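Local coordinates for NADH-rubredoxin oxidoreductase (Clostridium acetobutylicum, PDB 3KLJ), which catalyses the NADH-dependent reduction of rubredoxin through a bound FAD, passing electrons on to the dioxygen-scavenging proteins of this anaerobe, at residues 41-46 and 131-136; 53-58 and 138-143. All blocks are in the same frame, centred on the assembly; numbering follows the deposited sequence. Where two conformers were deposited one is given.

Contact 1: residues 41-46 and 131-136; sequences EKYLPY and YSYDDA. With FAD (flavin-adenine dinucleotide), chain B.
Tyr43 and Tyr133 lie across from each other, CA atoms 8.6 Å apart, where the irregular 41-46 loop runs past the start of helix 133-146. The backbones stand well separated, and side chains and two waters fill the gap. Ser132 is the N-cap of that helix and forms a capping box with Asp135: Ser132 OG accepts from Asp135 N, while Asp135 OD1 takes Tyr131 N and Ser132 N from opposite faces of its carboxylate. Tyr133 N, in the first turn, donates instead across the contact to Tyr46 OH, 3.0 Å away and 154° at the hydrogen. The Tyr46 hydroxyl in turn gives its proton to Glu41 OE1 in a very short bond, and water 1 joins Glu41 OE1 to Asp134 N. The rings of Tyr43 and Tyr133 make a T-shaped pair, planes at 80°, with Tyr133 CD2 over the face of Tyr43, 3.6 Å from Tyr43 CZ. Tyr133 sends its ring edge toward this loop because chi1 (177°) swings CG to the far side from its own N. Asp134 uses both oxygens on their syn sides: OD1 accepts from Tyr43 OH and OD2 from Lys42 NZ, each 2.7 Å long. The lysine bond is a salt bridge, and water 2 links the same OD2 to Lys42 N. The cofactor lies alongside. Tyr131 OH donates to FAD O1A at 2.5 Å, and Glu41 OE2 sits 2.8 Å from FAD O3B, a hydroxyl of the adenosine ribose, while also pairing with Arg48. Glu41 and Tyr131 both bind FAD; the Tyr46 hydroxyl, bonded to Glu41, Tyr133 N and Arg48, probably holds the Glu41 carboxylate in place beside the adenosine ribose, and the charge of Arg48 would favour an ionised Glu41.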
ATOM      1  N   GLU A  41     -11.431  -6.970 -11.713  1.00 23.57           N
ATOM      2  CA  GLU A  41     -11.029  -6.056 -12.790  1.00 23.36           C
ATOM      3  C   GLU A  41     -11.000  -6.771 -14.145  1.00 23.47           C
ATOM      4  O   GLU A  41     -10.990  -8.004 -14.205  1.00 23.68           O
ATOM      5  CB  GLU A  41      -9.652  -5.436 -12.504  1.00 23.17           C
ATOM      6  CG  GLU A  41      -9.493  -4.811 -11.111  1.00 22.46           C
ATOM      7  CD  GLU A  41      -8.201  -4.003 -10.964  1.00 22.87           C
ATOM      8  OE1 GLU A  41      -7.843  -3.259 -11.893  1.00 22.91           O
ATOM      9  OE2 GLU A  41      -7.549  -4.099  -9.905  1.00 25.68           O
ATOM     10  N   LYS A  42     -10.977  -5.996 -15.228  1.00 23.11           N
ATOM     11  CA  LYS A  42     -10.951  -6.577 -16.572  1.00 23.13           C
ATOM     12  C   LYS A  42      -9.527  -6.771 -17.107  1.00 22.80           C
ATOM     13  O   LYS A  42      -9.335  -7.095 -18.284  1.00 23.06           O
ATOM     14  CB  LYS A  42     -11.826  -5.774 -17.549  1.00 23.10           C
ATOM     15  CG  LYS A  42     -11.579  -4.276 -17.572  1.00 24.47           C
ATOM     16  CD  LYS A  42     -12.589  -3.569 -18.482  1.00 25.95           C
ATOM     17  CE  LYS A  42     -12.663  -2.071 -18.183  1.00 26.50           C
ATOM     18  NZ  LYS A  42     -13.386  -1.804 -16.904  1.00 26.16           N
ATOM     19  N   TYR A  43      -8.547  -6.592 -16.223  1.00 21.86           N
ATOM     20  CA  TYR A  43      -7.128  -6.691 -16.571  1.00 21.39           C
ATOM     21  C   TYR A  43      -6.443  -7.798 -15.783  1.00 21.03           C
ATOM     22  O   TYR A  43      -6.827  -8.101 -14.648  1.00 21.63           O
ATOM     23  CB  TYR A  43      -6.408  -5.341 -16.327  1.00 20.52           C
ATOM     24  CG  TYR A  43      -7.189  -4.151 -16.854  1.00 19.70           C
ATOM     25  CD1 TYR A  43      -7.313  -3.927 -18.228  1.00 17.35           C
ATOM     26  CD2 TYR A  43      -7.838  -3.274 -15.981  1.00 18.44           C
ATOM     27  CE1 TYR A  43      -8.047  -2.851 -18.719  1.00 17.30           C
ATOM     28  CE2 TYR A  43      -8.570  -2.188 -16.464  1.00 16.87           C
ATOM     29  CZ  TYR A  43      -8.671  -1.987 -17.835  1.00 16.85           C
ATOM     30  OH  TYR A  43      -9.389  -0.922 -18.330  1.00 15.60           O
ATOM     31  N   LEU A  44      -5.438  -8.410 -16.401  1.00 20.71           N
ATOM     32  CA  LEU A  44      -4.542  -9.346 -15.716  1.00 20.13           C
ATOM     33  C   LEU A  44      -3.778  -8.644 -14.580  1.00 19.67           C
ATOM     34  O   LEU A  44      -3.768  -7.410 -14.519  1.00 19.67           O
ATOM     35  CB  LEU A  44      -3.567  -9.947 -16.732  1.00 20.14           C
ATOM     36  CG  LEU A  44      -3.921 -11.261 -17.461  1.00 21.05           C
ATOM     37  CD1 LEU A  44      -5.310 -11.840 -17.159  1.00 19.24           C
ATOM     38  CD2 LEU A  44      -3.662 -11.178 -18.956  1.00 18.36           C
ATOM     39  N   PRO A  45      -3.162  -9.422 -13.663  1.00 18.82           N
ATOM     40  CA  PRO A  45      -2.348  -8.827 -12.610  1.00 18.55           C
ATOM     41  C   PRO A  45      -1.345  -7.801 -13.127  1.00 17.63           C
ATOM     42  O   PRO A  45      -0.591  -8.075 -14.061  1.00 16.66           O
ATOM     43  CB  PRO A  45      -1.620 -10.033 -12.022  1.00 18.16           C
ATOM     44  CG  PRO A  45      -2.637 -11.121 -12.113  1.00 18.99           C
ATOM     45  CD  PRO A  45      -3.435 -10.847 -13.383  1.00 18.70           C
ATOM     46  N   TYR A  46      -1.339  -6.632 -12.498  1.00 17.34           N
ATOM     47  CA  TYR A  46      -0.409  -5.577 -12.881  1.00 17.44           C
ATOM     48  C   TYR A  46       0.308  -4.976 -11.682  1.00 17.40           C
ATOM     49  O   TYR A  46      -0.161  -5.096 -10.538  1.00 17.60           O
ATOM     50  CB  TYR A  46      -1.118  -4.505 -13.705  1.00 17.40           C
ATOM     51  CG  TYR A  46      -2.345  -3.875 -13.069  1.00 18.57           C
ATOM     52  CD1 TYR A  46      -3.628  -4.380 -13.322  1.00 19.57           C
ATOM     53  CD2 TYR A  46      -2.229  -2.752 -12.247  1.00 18.78           C
ATOM     54  CE1 TYR A  46      -4.766  -3.782 -12.765  1.00 19.79           C
ATOM     55  CE2 TYR A  46      -3.350  -2.150 -11.683  1.00 19.89           C
ATOM     56  CZ  TYR A  46      -4.619  -2.667 -11.949  1.00 20.50           C
ATOM     57  OH  TYR A  46      -5.725  -2.060 -11.390  1.00 19.89           O
ATOM     58  N   TYR A 131      -6.843   3.881  -7.010  1.00 15.65           N
ATOM     59  CA  TYR A 131      -6.544   2.520  -6.599  1.00 15.42           C
ATOM     60  C   TYR A 131      -6.261   1.646  -7.818  1.00 15.40           C
ATOM     61  O   TYR A 131      -5.263   0.924  -7.845  1.00 15.29           O
ATOM     62  CB  TYR A 131      -7.660   1.898  -5.742  1.00 15.24           C
ATOM     63  CG  TYR A 131      -7.141   0.672  -5.025  1.00 14.74           C
ATOM     64  CD1 TYR A 131      -6.418   0.803  -3.840  1.00 14.16           C
ATOM     65  CD2 TYR A 131      -7.307  -0.608  -5.562  1.00 14.22           C
ATOM     66  CE1 TYR A 131      -5.889  -0.302  -3.193  1.00 14.02           C
ATOM     67  CE2 TYR A 131      -6.783  -1.723  -4.922  1.00 13.31           C
ATOM     68  CZ  TYR A 131      -6.069  -1.555  -3.734  1.00 14.35           C
ATOM     69  OH  TYR A 131      -5.546  -2.638  -3.064  1.00 15.35           O
ATOM     70  N   SER A 132      -7.134   1.743  -8.822  1.00 15.14           N
ATOM     71  CA  SER A 132      -7.130   0.840  -9.974  1.00 15.26           C
ATOM     72  C   SER A 132      -6.657   1.508 -11.257  1.00 14.81           C
ATOM     73  O   SER A 132      -6.569   2.734 -11.333  1.00 14.84           O
ATOM     74  CB  SER A 132      -8.531   0.305 -10.200  1.00 14.92           C
ATOM     75  OG  SER A 132      -9.368   1.351 -10.648  1.00 16.51           O
ATOM     76  N   TYR A 133      -6.370   0.699 -12.273  1.00 14.82           N
ATOM     77  CA  TYR A 133      -6.011   1.245 -13.587  1.00 14.82           C
ATOM     78  C   TYR A 133      -7.131   2.122 -14.151  1.00 15.11           C
ATOM     79  O   TYR A 133      -6.863   3.177 -14.717  1.00 14.98           O
ATOM     80  CB  TYR A 133      -5.644   0.132 -14.566  1.00 14.84           C
ATOM     81  CG  TYR A 133      -5.323   0.636 -15.959  1.00 14.31           C
ATOM     82  CD1 TYR A 133      -4.107   1.271 -16.230  1.00 13.49           C
ATOM     83  CD2 TYR A 133      -6.241   0.491 -17.007  1.00 14.49           C
ATOM     84  CE1 TYR A 133      -3.809   1.747 -17.512  1.00 13.77           C
ATOM     85  CE2 TYR A 133      -5.948   0.967 -18.298  1.00 12.96           C
ATOM     86  CZ  TYR A 133      -4.734   1.589 -18.535  1.00 13.79           C
ATOM     87  OH  TYR A 133      -4.428   2.054 -19.798  1.00 15.20           O
ATOM     88  N   ASP A 134      -8.381   1.684 -13.991  1.00 15.31           N
ATOM     89  CA  ASP A 134      -9.533   2.484 -14.429  1.00 15.61           C
ATOM     90  C   ASP A 134      -9.628   3.816 -13.675  1.00 15.62           C
ATOM     91  O   ASP A 134     -10.010   4.829 -14.258  1.00 16.07           O
ATOM     92  CB  ASP A 134     -10.837   1.686 -14.317  1.00 15.48           C
ATOM     93  CG  ASP A 134     -11.006   0.666 -15.445  1.00 16.27           C
ATOM     94  OD1 ASP A 134     -10.284   0.736 -16.461  1.00 16.81           O
ATOM     95  OD2 ASP A 134     -11.870  -0.222 -15.315  1.00 18.13           O
ATOM     96  N   ASP A 135      -9.271   3.805 -12.390  1.00 15.64           N
ATOM     97  CA  ASP A 135      -9.182   5.018 -11.574  1.00 15.78           C
ATOM     98  C   ASP A 135      -8.215   6.022 -12.196  1.00 15.96           C
ATOM     99  O   ASP A 135      -8.568   7.187 -12.398  1.00 15.78           O
ATOM    100  CB  ASP A 135      -8.702   4.690 -10.151  1.00 15.85           C
ATOM    101  CG  ASP A 135      -9.801   4.110  -9.261  1.00 15.89           C
ATOM    102  OD1 ASP A 135      -9.451   3.452  -8.260  1.00 15.16           O
ATOM    103  OD2 ASP A 135     -10.995   4.324  -9.538  1.00 15.31           O
ATOM    104  N   ALA A 136      -7.000   5.556 -12.497  1.00 15.84           N
ATOM    105  CA  ALA A 136      -5.980   6.379 -13.135  1.00 16.39           C
ATOM    106  C   ALA A 136      -6.528   7.066 -14.386  1.00 16.74           C
ATOM    107  O   ALA A 136      -6.376   8.272 -14.532  1.00 16.86           O
ATOM    108  CB  ALA A 136      -4.742   5.556 -13.468  1.00 15.78           C
TER
HETATM  109  PA  FAD B 401      -4.324  -5.772  -4.929  1.00 18.30           P
HETATM  110  O1A FAD B 401      -5.333  -4.762  -4.454  1.00 18.60           O
HETATM  111  O2A FAD B 401      -3.195  -5.147  -5.714  1.00 19.35           O
HETATM  112  O5B FAD B 401      -5.055  -6.884  -5.811  1.00 21.06           O
HETATM  113  C5B FAD B 401      -6.241  -7.509  -5.356  1.00 20.91           C
HETATM  114  C4B FAD B 401      -7.150  -7.798  -6.551  1.00 21.12           C
HETATM  115  O4B FAD B 401      -8.290  -8.539  -6.117  1.00 19.85           O
HETATM  116  C3B FAD B 401      -7.677  -6.507  -7.170  1.00 21.12           C
HETATM  117  O3B FAD B 401      -7.446  -6.535  -8.569  1.00 23.72           O
HETATM  118  C2B FAD B 401      -9.161  -6.493  -6.856  1.00 21.25           C
HETATM  119  O2B FAD B 401      -9.932  -5.952  -7.906  1.00 23.46           O
HETATM  120  C1B FAD B 401      -9.467  -7.972  -6.668  1.00 20.89           C
HETATM  121  N9A FAD B 401     -10.636  -8.230  -5.808  1.00 21.12           N
HETATM  122  C8A FAD B 401     -11.045  -7.514  -4.715  1.00 21.82           C
HETATM  123  N7A FAD B 401     -12.161  -8.094  -4.214  1.00 21.27           N
HETATM  124  C5A FAD B 401     -12.468  -9.172  -4.963  1.00 21.30           C
HETATM  125  C6A FAD B 401     -13.505 -10.104  -4.890  1.00 21.45           C
HETATM  126  N6A FAD B 401     -14.569  -9.862  -4.123  1.00 20.16           N
HETATM  127  N1A FAD B 401     -13.557 -11.118  -5.831  1.00 20.91           N
HETATM  128  C2A FAD B 401     -12.602 -11.210  -6.826  1.00 20.44           C
HETATM  129  N3A FAD B 401     -11.586 -10.276  -6.897  1.00 21.51           N
HETATM  130  C4A FAD B 401     -11.517  -9.272  -5.973  1.00 21.55           C
HETATM  131  N1  FAD B 401       3.299  -0.480  -2.273  1.00 20.18           N
HETATM  132  C2  FAD B 401       4.646  -0.369  -2.005  1.00 21.45           C
HETATM  133  O2  FAD B 401       5.202  -1.236  -1.354  1.00 21.38           O
HETATM  134  N3  FAD B 401       5.380   0.696  -2.487  1.00 20.29           N
HETATM  135  C4  FAD B 401       4.761   1.671  -3.232  1.00 21.27           C
HETATM  136  O4  FAD B 401       5.443   2.618  -3.636  1.00 20.99           O
HETATM  137  C4X FAD B 401       3.388   1.581  -3.503  1.00 20.65           C
HETATM  138  N5  FAD B 401       2.742   2.547  -4.260  1.00 19.24           N
HETATM  139  C5X FAD B 401       1.390   2.446  -4.526  1.00 18.91           C
HETATM  140  C6  FAD B 401       0.743   3.429  -5.287  1.00 18.36           C
HETATM  141  C7  FAD B 401      -0.629   3.306  -5.558  1.00 17.62           C
HETATM  142  C7M FAD B 401      -1.327   4.356  -6.371  1.00 17.50           C
HETATM  143  C8  FAD B 401      -1.347   2.218  -5.062  1.00 17.67           C
HETATM  144  C8M FAD B 401      -2.823   2.064  -5.332  1.00 16.29           C
HETATM  145  C9  FAD B 401      -0.699   1.250  -4.304  1.00 17.60           C
HETATM  146  C9A FAD B 401       0.669   1.357  -4.036  1.00 19.92           C
HETATM  147  N10 FAD B 401       1.313   0.379  -3.281  1.00 19.59           N
HETATM  148  C10 FAD B 401       2.665   0.490  -3.018  1.00 20.39           C
HETATM  149  C1' FAD B 401       0.541  -0.777  -2.735  1.00 19.11           C
HETATM  150  C2' FAD B 401       0.678  -2.026  -3.579  1.00 19.92           C
HETATM  151  O2' FAD B 401       0.088  -1.778  -4.839  1.00 21.00           O
HETATM  152  C3' FAD B 401      -0.056  -3.137  -2.855  1.00 19.07           C
HETATM  153  O3' FAD B 401       0.617  -3.440  -1.647  1.00 21.52           O
HETATM  154  C4' FAD B 401      -0.169  -4.412  -3.673  1.00 19.39           C
HETATM  155  O4' FAD B 401      -0.805  -4.152  -4.917  1.00 18.88           O
HETATM  156  C5' FAD B 401      -1.021  -5.407  -2.895  1.00 18.13           C
HETATM  157  O5' FAD B 401      -1.273  -6.496  -3.745  1.00 18.38           O
HETATM  158  P   FAD B 401      -2.507  -7.453  -3.452  1.00 17.46           P
HETATM  159  O1P FAD B 401      -2.509  -8.571  -4.482  1.00 18.90           O
HETATM  160  O2P FAD B 401      -2.503  -7.929  -2.020  1.00 18.74           O
HETATM  161  O3P FAD B 401      -3.818  -6.522  -3.599  1.00 17.98           O
HETATM  162  O   HOH W   1      -9.229  -1.274 -13.000  1.00 15.23           O
HETATM  163  O   HOH W   2     -11.448  -2.935 -14.344  1.00 18.71           O

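Contact 2: residues 53-58 and 138-143; sequences EIIAKN and KIKDEC
Lys140 carries most of this helix-to-helix contact, by both its hydrocarbon chain and its ammonium group, and the packing is interdomain: helix 51-56 of the FAD-binding domain against helix 133-146 of the NADH-binding domain. Ile55 lies nearest to it in the backbone, CA to CA 6.0 Å, flank resting on flank. Ile55 CG1 meets Lys140 CG at 3.9 Å, the two side chains sliding past each other in opposite directions. Further along the isoleucine, CD1 looks toward Ile139 CG2 at 4.4 Å, a looser approach. Ile139 also packs on Phe128 and Ile224 of the neighbouring sheet, and Ile55 on Leu161 and Ile165 of helix 156-168, so both belong to a larger apolar layer. Next comes contact with the backbone: Lys140 CD passes 3.6 Å from Ile54 O, the lysine methylenes lying over the last turn of helix 51-56. The polar part is a single hydrogen bond. A bend at chi3 (82°) turns the end of Lys140 toward the residue that follows the helix, where NZ donates to Asn58 OD1 at 2.7 Å. The C=O...N angle is 145°, with the donor 19° off the carbonyl plane. Asn58 is the first residue to leave helical geometry, and its side chain crosses the lysine at about a right angle. Asn58 was deposited in two conformers, so this bond describes one of them. One residue thus spans two environments: methylenes against Ile55 and the Ile54 carbonyl, and, in the conformer given, an ammonium group reaching Asn58 just past the end of helix 51-56, where the helix dipole would probably favour its charge.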
ATOM      1  N   GLU A  53       2.662   6.276 -13.150  1.00 19.59           N
ATOM      2  CA  GLU A  53       3.310   6.373 -14.464  1.00 19.99           C
ATOM      3  C   GLU A  53       2.321   6.373 -15.628  1.00 19.58           C
ATOM      4  O   GLU A  53       2.620   6.897 -16.710  1.00 19.51           O
ATOM      5  CB  GLU A  53       4.338   5.260 -14.652  1.00 20.31           C
ATOM      6  CG  GLU A  53       5.460   5.293 -13.636  1.00 21.84           C
ATOM      7  CD  GLU A  53       6.534   4.274 -13.924  1.00 24.07           C
ATOM      8  OE1 GLU A  53       7.071   4.266 -15.054  1.00 24.99           O
ATOM      9  OE2 GLU A  53       6.849   3.477 -13.012  1.00 25.50           O
ATOM     10  N   ILE A  54       1.156   5.775 -15.405  1.00 19.25           N
ATOM     11  CA  ILE A  54       0.052   5.844 -16.359  1.00 18.92           C
ATOM     12  C   ILE A  54      -0.320   7.322 -16.534  1.00 18.67           C
ATOM     13  O   ILE A  54      -0.518   7.800 -17.651  1.00 18.59           O
ATOM     14  CB  ILE A  54      -1.189   5.014 -15.866  1.00 18.94           C
ATOM     15  CG1 ILE A  54      -0.813   3.552 -15.576  1.00 18.85           C
ATOM     16  CG2 ILE A  54      -2.364   5.133 -16.836  1.00 18.42           C
ATOM     17  CD1 ILE A  54      -0.155   2.804 -16.727  1.00 18.49           C
ATOM     18  N   ILE A  55      -0.368   8.039 -15.414  1.00 18.49           N
ATOM     19  CA  ILE A  55      -0.618   9.474 -15.409  1.00 18.36           C
ATOM     20  C   ILE A  55       0.623  10.251 -15.904  1.00 18.07           C
ATOM     21  O   ILE A  55       0.537  10.968 -16.895  1.00 18.32           O
ATOM     22  CB  ILE A  55      -1.101   9.953 -14.006  1.00 18.37           C
ATOM     23  CG1 ILE A  55      -2.483   9.361 -13.690  1.00 18.62           C
ATOM     24  CG2 ILE A  55      -1.146  11.480 -13.929  1.00 19.14           C
ATOM     25  CD1 ILE A  55      -2.789   9.214 -12.213  1.00 16.53           C
ATOM     26  N   ALA A  56       1.772  10.083 -15.239  1.00 17.55           N
ATOM     27  CA  ALA A  56       2.977  10.876 -15.553  1.00 17.11           C
ATOM     28  C   ALA A  56       3.612  10.661 -16.939  1.00 16.91           C
ATOM     29  O   ALA A  56       4.130  11.610 -17.537  1.00 16.37           O
ATOM     30  CB  ALA A  56       4.042  10.715 -14.451  1.00 17.19           C
ATOM     31  N   LYS A  57       3.593   9.423 -17.433  1.00 16.75           N
ATOM     32  CA  LYS A  57       4.294   9.076 -18.677  1.00 16.47           C
ATOM     33  C   LYS A  57       3.369   8.634 -19.804  1.00 15.94           C
ATOM     34  O   LYS A  57       3.842   8.252 -20.888  1.00 15.71           O
ATOM     35  CB  LYS A  57       5.335   7.982 -18.422  1.00 17.05           C
ATOM     36  CG  LYS A  57       6.634   8.449 -17.729  1.00 18.18           C
ATOM     37  CD  LYS A  57       7.445   7.224 -17.340  1.00 19.48           C
ATOM     38  CE  LYS A  57       8.753   7.578 -16.644  1.00 21.61           C
ATOM     39  NZ  LYS A  57       9.298   6.343 -16.019  1.00 22.86           N
ATOM     40  N   ASN A  58       2.060   8.703 -19.557  1.00 15.69           N
ATOM     41  CA  ASN A  58       1.060   8.296 -20.553  0.50 15.32           C
ATOM     42  C   ASN A  58       1.229   6.822 -20.960  1.00 15.23           C
ATOM     43  O   ASN A  58       0.991   6.453 -22.113  1.00 15.18           O
ATOM     44  CB  ASN A  58       1.104   9.234 -21.778  0.50 15.22           C
ATOM     45  CG  ASN A  58      -0.035   8.989 -22.757  0.50 14.72           C
ATOM     46  OD1 ASN A  58      -1.180   8.799 -22.359  0.50 14.18           O
ATOM     47  ND2 ASN A  58       0.284   8.987 -24.045  0.50 14.19           N
ATOM     48  N   LYS A 138      -9.705   7.661 -15.270  1.00 18.18           N
ATOM     49  CA  LYS A 138     -10.711   8.643 -14.852  1.00 18.32           C
ATOM     50  C   LYS A 138     -10.050   9.936 -14.348  1.00 17.95           C
ATOM     51  O   LYS A 138     -10.491  11.042 -14.683  1.00 17.89           O
ATOM     52  CB  LYS A 138     -11.635   8.054 -13.778  1.00 18.43           C
ATOM     53  CG  LYS A 138     -12.655   7.046 -14.299  1.00 20.27           C
ATOM     54  CD  LYS A 138     -13.539   6.528 -13.165  1.00 22.68           C
ATOM     55  CE  LYS A 138     -14.120   5.152 -13.477  1.00 23.87           C
ATOM     56  NZ  LYS A 138     -15.135   5.175 -14.581  1.00 24.87           N
ATOM     57  N   ILE A 139      -9.000   9.795 -13.544  1.00 17.54           N
ATOM     58  CA  ILE A 139      -8.227  10.955 -13.094  1.00 17.47           C
ATOM     59  C   ILE A 139      -7.542  11.664 -14.264  1.00 17.79           C
ATOM     60  O   ILE A 139      -7.592  12.890 -14.353  1.00 17.61           O
ATOM     61  CB  ILE A 139      -7.190  10.593 -11.990  1.00 17.06           C
ATOM     62  CG1 ILE A 139      -7.916  10.162 -10.712  1.00 16.96           C
ATOM     63  CG2 ILE A 139      -6.301  11.790 -11.702  1.00 16.09           C
ATOM     64  CD1 ILE A 139      -7.150   9.171  -9.854  1.00 17.31           C
ATOM     65  N   LYS A 140      -6.905  10.896 -15.151  1.00 18.64           N
ATOM     66  CA  LYS A 140      -6.249  11.467 -16.337  1.00 20.10           C
ATOM     67  C   LYS A 140      -7.175  12.430 -17.065  1.00 20.25           C
ATOM     68  O   LYS A 140      -6.797  13.561 -17.361  1.00 20.53           O
ATOM     69  CB  LYS A 140      -5.806  10.369 -17.309  1.00 20.35           C
ATOM     70  CG  LYS A 140      -4.463   9.720 -16.985  1.00 22.13           C
ATOM     71  CD  LYS A 140      -3.903   9.015 -18.219  1.00 23.58           C
ATOM     72  CE  LYS A 140      -3.208   9.995 -19.140  1.00 24.51           C
ATOM     73  NZ  LYS A 140      -2.972   9.416 -20.488  1.00 25.52           N
ATOM     74  N   ASP A 141      -8.401  11.973 -17.318  1.00 20.68           N
ATOM     75  CA  ASP A 141      -9.362  12.709 -18.137  1.00 21.12           C
ATOM     76  C   ASP A 141      -9.985  13.907 -17.443  1.00 20.93           C
ATOM     77  O   ASP A 141     -10.202  14.934 -18.083  1.00 20.87           O
ATOM     78  CB  ASP A 141     -10.449  11.773 -18.665  1.00 21.47           C
ATOM     79  CG  ASP A 141      -9.943  10.867 -19.768  1.00 23.03           C
ATOM     80  OD1 ASP A 141      -9.004  10.085 -19.504  1.00 25.98           O
ATOM     81  OD2 ASP A 141     -10.477  10.943 -20.896  1.00 25.31           O
ATOM     82  N   GLU A 142     -10.277  13.789 -16.148  1.00 20.70           N
ATOM     83  CA  GLU A 142     -10.829  14.928 -15.418  1.00 20.71           C
ATOM     84  C   GLU A 142      -9.812  16.059 -15.302  1.00 20.60           C
ATOM     85  O   GLU A 142     -10.175  17.229 -15.405  1.00 20.44           O
ATOM     86  CB  GLU A 142     -11.372  14.532 -14.045  1.00 20.60           C
ATOM     87  CG  GLU A 142     -12.888  14.400 -13.961  1.00 21.79           C
ATOM     88  CD  GLU A 142     -13.642  15.699 -14.231  1.00 22.78           C
ATOM     89  OE1 GLU A 142     -14.088  16.362 -13.268  1.00 24.40           O
ATOM     90  OE2 GLU A 142     -13.785  16.057 -15.410  1.00 21.57           O
ATOM     91  N   CYS A 143      -8.543  15.695 -15.108  1.00 20.66           N
ATOM     92  CA  CYS A 143      -7.444  16.665 -15.044  1.00 20.87           C
ATOM     93  C   CYS A 143      -7.317  17.479 -16.333  1.00 21.09           C
ATOM     94  O   CYS A 143      -7.105  18.689 -16.277  1.00 21.54           O
ATOM     95  CB  CYS A 143      -6.114  15.982 -14.700  1.00 20.49           C
ATOM     96  SG  CYS A 143      -6.030  15.362 -13.001  1.00 20.58           S
TER

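From the N terminus, the chain passes strand 35-38, then the 41-46 loop and helix 51-56, continues through the rest of the first part of the FAD-binding domain, which resumes only after the NADH-binding domain, and enters the latter before helix 133-146. Contact 1 closes an excursion of 84 residues and contact 2 one of 79. Since their segments alternate along the chain, the two closures cross rather than nest. Both rely on helix 133-146, contact 1 at its start and contact 2 further along. Tyr133 CE1 on Ile54 CG2, 3.7 Å, joins them directly, with Ala136 also against Ile54. Together they tie one NADH-domain helix to two successive parts of the FAD-binding domain.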